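Local structure of probable copper-exporting P-type ATPase A (Archaeoglobus fulgidus, 3FRY) at residues 16-27 and 37-45. The protein probably couples ATP hydrolysis to copper export across the cell membrane, its C-terminal heavy-metal-associated domain, the part described here, probably binding copper. Numbering follows the deposited sequence.
Sequences CHHCVARVKKAL and VDLNEAVVA
V37 meets helix 20-29 through both methyls: CG1 lies 3.4 Å from V20 CG1, tighter than usual van der Waals contact, and also reaches K24 CB, while CG2 touches V20 CG1 as well and, more loosely, V23 CG1. With chi1 59°, V37 CG1 lies between its own backbone N and carbonyl carbon, and there it presses on V20 CG1. The CB of D38 points away from the helix, and its OD1 accepts from N40 N (3.0 Å), an Asx turn, and from E41 N (2.8 Å) as well, bridging the bend between strands 33-37 and 41-47. L39 follows, crossing H17 at about a right angle: its CD2 stands 3.9 Å from the imidazole centroid, 11° off the normal, a CH-pi contact over the face, and CD1 approaches H17 CE1 at 3.7 Å. Replacing L39 by an alanine would probably bare that imidazole face and set the ring freer to turn. L39 also packs on L39 of the second subunit, so this end of the contact adjoins the interface of the domain swap. Within strand 41-47, A42 CB touches L27 CD1 at 3.6 Å, and V44 CG1 approaches the same methyl from 4.2 Å; Y54 and V58 of helix 51-60 also pack on L27. This helix-on-sheet packing belongs to the heavy-metal-associated fold, whose CxxC cysteines, C16 and C19, are here joined as a disulfide. Apolar at V20, V23 and L27, and CH-pi at the exposed H17 end, the contact implies cohesion by dispersion and partial burial.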
loop_
_atom_site.group_PDB
_atom_site.type_symbol
_atom_site.label_atom_id
_atom_site.label_comp_id
_atom_site.label_asym_id
_atom_site.label_seq_id
_atom_site.Cartn_x
_atom_site.Cartn_y
_atom_site.Cartn_z
ATOM N N CYS A 16 -0.109 -0.632 6.317
ATOM C CA CYS A 16 -0.046 -0.276 7.714
ATOM C C CYS A 16 -0.843 0.979 8.029
ATOM O O CYS A 16 -0.278 2.064 8.187
ATOM C CB CYS A 16 1.404 -0.082 8.168
ATOM S SG CYS A 16 1.426 0.132 9.969
ATOM N N HIS A 17 -2.162 0.833 8.117
ATOM C CA HIS A 17 -3.000 1.972 8.447
ATOM C C HIS A 17 -2.781 2.400 9.891
ATOM O O HIS A 17 -2.939 3.576 10.215
ATOM C CB HIS A 17 -4.482 1.644 8.225
ATOM C CG HIS A 17 -4.927 1.811 6.806
ATOM N ND1 HIS A 17 -5.021 0.758 5.921
ATOM C CD2 HIS A 17 -5.257 2.921 6.102
ATOM C CE1 HIS A 17 -5.386 1.210 4.736
ATOM N NE2 HIS A 17 -5.536 2.519 4.819
ATOM N N HIS A 18 -2.405 1.457 10.756
ATOM C CA HIS A 18 -2.190 1.783 12.166
ATOM C C HIS A 18 -0.970 2.670 12.353
ATOM O O HIS A 18 -0.775 3.262 13.415
ATOM C CB HIS A 18 -2.097 0.502 13.038
ATOM C CG HIS A 18 -0.860 -0.327 12.829
ATOM N ND1 HIS A 18 0.390 0.069 13.259
ATOM C CD2 HIS A 18 -0.698 -1.570 12.315
ATOM C CE1 HIS A 18 1.264 -0.893 13.024
ATOM N NE2 HIS A 18 0.629 -1.901 12.452
ATOM N N CYS A 19 -0.172 2.781 11.295
ATOM C CA CYS A 19 1.039 3.599 11.296
ATOM C C CYS A 19 0.735 5.089 11.082
ATOM O O CYS A 19 1.534 5.959 11.434
ATOM C CB CYS A 19 1.978 3.142 10.167
ATOM S SG CYS A 19 2.837 1.540 10.355
ATOM N N VAL A 20 -0.420 5.373 10.494
ATOM C CA VAL A 20 -0.810 6.744 10.175
ATOM C C VAL A 20 -0.860 7.755 11.318
ATOM O O VAL A 20 -0.425 8.899 11.156
ATOM C CB VAL A 20 -2.181 6.754 9.455
ATOM C CG1 VAL A 20 -2.644 8.179 9.199
ATOM C CG2 VAL A 20 -2.066 6.005 8.148
ATOM N N ALA A 21 -1.389 7.344 12.464
ATOM C CA ALA A 21 -1.519 8.250 13.598
ATOM C C ALA A 21 -0.207 8.885 14.045
ATOM O O ALA A 21 -0.154 10.099 14.271
ATOM C CB ALA A 21 -2.186 7.524 14.775
ATOM N N ARG A 22 0.846 8.079 14.182
ATOM C CA ARG A 22 2.139 8.610 14.606
ATOM C C ARG A 22 2.695 9.598 13.600
ATOM O O ARG A 22 3.350 10.564 13.981
ATOM C CB ARG A 22 3.176 7.499 14.812
ATOM C CG ARG A 22 3.299 7.005 16.241
ATOM C CD ARG A 22 4.621 6.256 16.465
ATOM N NE ARG A 22 5.762 7.160 16.620
ATOM C CZ ARG A 22 7.025 6.765 16.762
ATOM N NH1 ARG A 22 7.335 5.473 16.767
ATOM N NH2 ARG A 22 7.985 7.666 16.911
ATOM N N VAL A 23 2.445 9.353 12.318
ATOM C CA VAL A 23 2.936 10.254 11.284
ATOM C C VAL A 23 2.252 11.606 11.451
ATOM O O VAL A 23 2.903 12.653 11.419
ATOM C CB VAL A 23 2.668 9.685 9.867
ATOM C CG1 VAL A 23 3.031 10.721 8.797
ATOM C CG2 VAL A 23 3.509 8.423 9.660
ATOM N N LYS A 24 0.938 11.577 11.646
ATOM C CA LYS A 24 0.182 12.809 11.840
ATOM C C LYS A 24 0.734 13.583 13.033
ATOM O O LYS A 24 0.990 14.784 12.934
ATOM C CB LYS A 24 -1.301 12.505 12.072
ATOM C CG LYS A 24 -2.154 13.757 12.215
ATOM C CD LYS A 24 -3.648 13.443 12.267
ATOM C CE LYS A 24 -4.464 14.731 12.245
ATOM N NZ LYS A 24 -5.932 14.494 12.116
ATOM N N LYS A 25 0.928 12.880 14.150
ATOM C CA LYS A 25 1.444 13.479 15.380
ATOM C C LYS A 25 2.840 14.053 15.205
ATOM O O LYS A 25 3.124 15.162 15.650
ATOM C CB LYS A 25 1.477 12.445 16.514
ATOM C CG LYS A 25 0.119 12.019 17.029
ATOM C CD LYS A 25 0.268 11.045 18.197
ATOM C CE LYS A 25 -1.063 10.793 18.892
ATOM N NZ LYS A 25 -2.075 10.217 17.967
ATOM N N ALA A 26 3.722 13.280 14.580
ATOM C CA ALA A 26 5.091 13.735 14.353
ATOM C C ALA A 26 5.085 15.027 13.526
ATOM O O ALA A 26 5.837 15.964 13.812
ATOM C CB ALA A 26 5.889 12.643 13.639
ATOM N N LEU A 27 4.238 15.076 12.498
ATOM C CA LEU A 27 4.140 16.269 11.666
ATOM C C LEU A 27 3.636 17.459 12.481
ATOM O O LEU A 27 4.143 18.568 12.340
ATOM C CB LEU A 27 3.209 16.022 10.471
ATOM C CG LEU A 27 3.800 15.190 9.329
ATOM C CD1 LEU A 27 2.698 14.752 8.371
ATOM C CD2 LEU A 27 4.854 16.016 8.605
ATOM N N VAL A 37 -3.828 12.776 5.887
ATOM C CA VAL A 37 -2.740 11.815 5.844
ATOM C C VAL A 37 -3.324 10.435 5.583
ATOM O O VAL A 37 -4.315 10.046 6.201
ATOM C CB VAL A 37 -1.937 11.781 7.169
ATOM C CG1 VAL A 37 -2.854 11.416 8.330
ATOM C CG2 VAL A 37 -0.793 10.772 7.058
ATOM N N ASP A 38 -2.730 9.726 4.627
ATOM C CA ASP A 38 -3.131 8.363 4.290
ATOM C C ASP A 38 -1.853 7.577 4.017
ATOM O O ASP A 38 -0.755 8.062 4.312
ATOM C CB ASP A 38 -4.080 8.309 3.075
ATOM C CG ASP A 38 -3.534 9.029 1.850
ATOM O OD1 ASP A 38 -2.316 8.959 1.579
ATOM O OD2 ASP A 38 -4.348 9.659 1.141
ATOM N N LEU A 39 -1.976 6.382 3.452
ATOM C CA LEU A 39 -0.798 5.551 3.198
ATOM C C LEU A 39 0.271 6.151 2.282
ATOM O O LEU A 39 1.468 5.902 2.464
ATOM C CB LEU A 39 -1.218 4.198 2.619
ATOM C CG LEU A 39 -2.166 3.318 3.441
ATOM C CD1 LEU A 39 -2.384 2.001 2.704
ATOM C CD2 LEU A 39 -1.581 3.065 4.824
ATOM N N ASN A 40 -0.156 6.943 1.306
ATOM C CA ASN A 40 0.771 7.507 0.335
ATOM C C ASN A 40 1.142 8.970 0.460
ATOM O O ASN A 40 2.113 9.405 -0.153
ATOM C CB ASN A 40 0.223 7.278 -1.072
ATOM C CG ASN A 40 -0.127 5.837 -1.319
ATOM O OD1 ASN A 40 0.701 4.950 -1.112
ATOM N ND2 ASN A 40 -1.355 5.589 -1.758
ATOM N N GLU A 41 0.387 9.735 1.235
ATOM C CA GLU A 41 0.696 11.150 1.337
ATOM C C GLU A 41 0.214 11.835 2.593
ATOM O O GLU A 41 -0.698 11.371 3.278
ATOM C CB GLU A 41 0.106 11.904 0.135
ATOM C CG GLU A 41 -1.396 11.689 -0.037
ATOM C CD GLU A 41 -2.066 12.722 -0.939
ATOM O OE1 GLU A 41 -1.460 13.133 -1.952
ATOM O OE2 GLU A 41 -3.215 13.110 -0.639
ATOM N N ALA A 42 0.846 12.964 2.871
ATOM C CA ALA A 42 0.484 13.799 3.994
ATOM C C ALA A 42 0.313 15.185 3.383
ATOM O O ALA A 42 1.204 15.686 2.692
ATOM C CB ALA A 42 1.586 13.809 5.033
ATOM N N VAL A 43 -0.854 15.780 3.595
ATOM C CA VAL A 43 -1.123 17.110 3.082
ATOM C C VAL A 43 -1.211 17.982 4.317
ATOM O O VAL A 43 -1.987 17.695 5.229
ATOM C CB VAL A 43 -2.454 17.145 2.291
ATOM C CG1 VAL A 43 -2.718 18.551 1.755
ATOM C CG2 VAL A 43 -2.382 16.147 1.134
ATOM N N VAL A 44 -0.390 19.023 4.365
ATOM C CA VAL A 44 -0.384 19.910 5.519
ATOM C C VAL A 44 -0.357 21.371 5.141
ATOM O O VAL A 44 -0.089 21.733 3.993
ATOM C CB VAL A 44 0.860 19.683 6.427
ATOM C CG1 VAL A 44 1.022 18.203 6.759
ATOM C CG2 VAL A 44 2.114 20.227 5.737
ATOM N N ALA A 45 -0.660 22.208 6.126
ATOM C CA ALA A 45 -0.581 23.647 5.960
ATOM C C ALA A 45 0.739 23.873 6.686
ATOM O O ALA A 45 0.853 23.560 7.872
ATOM C CB ALA A 45 -1.721 24.351 6.692
#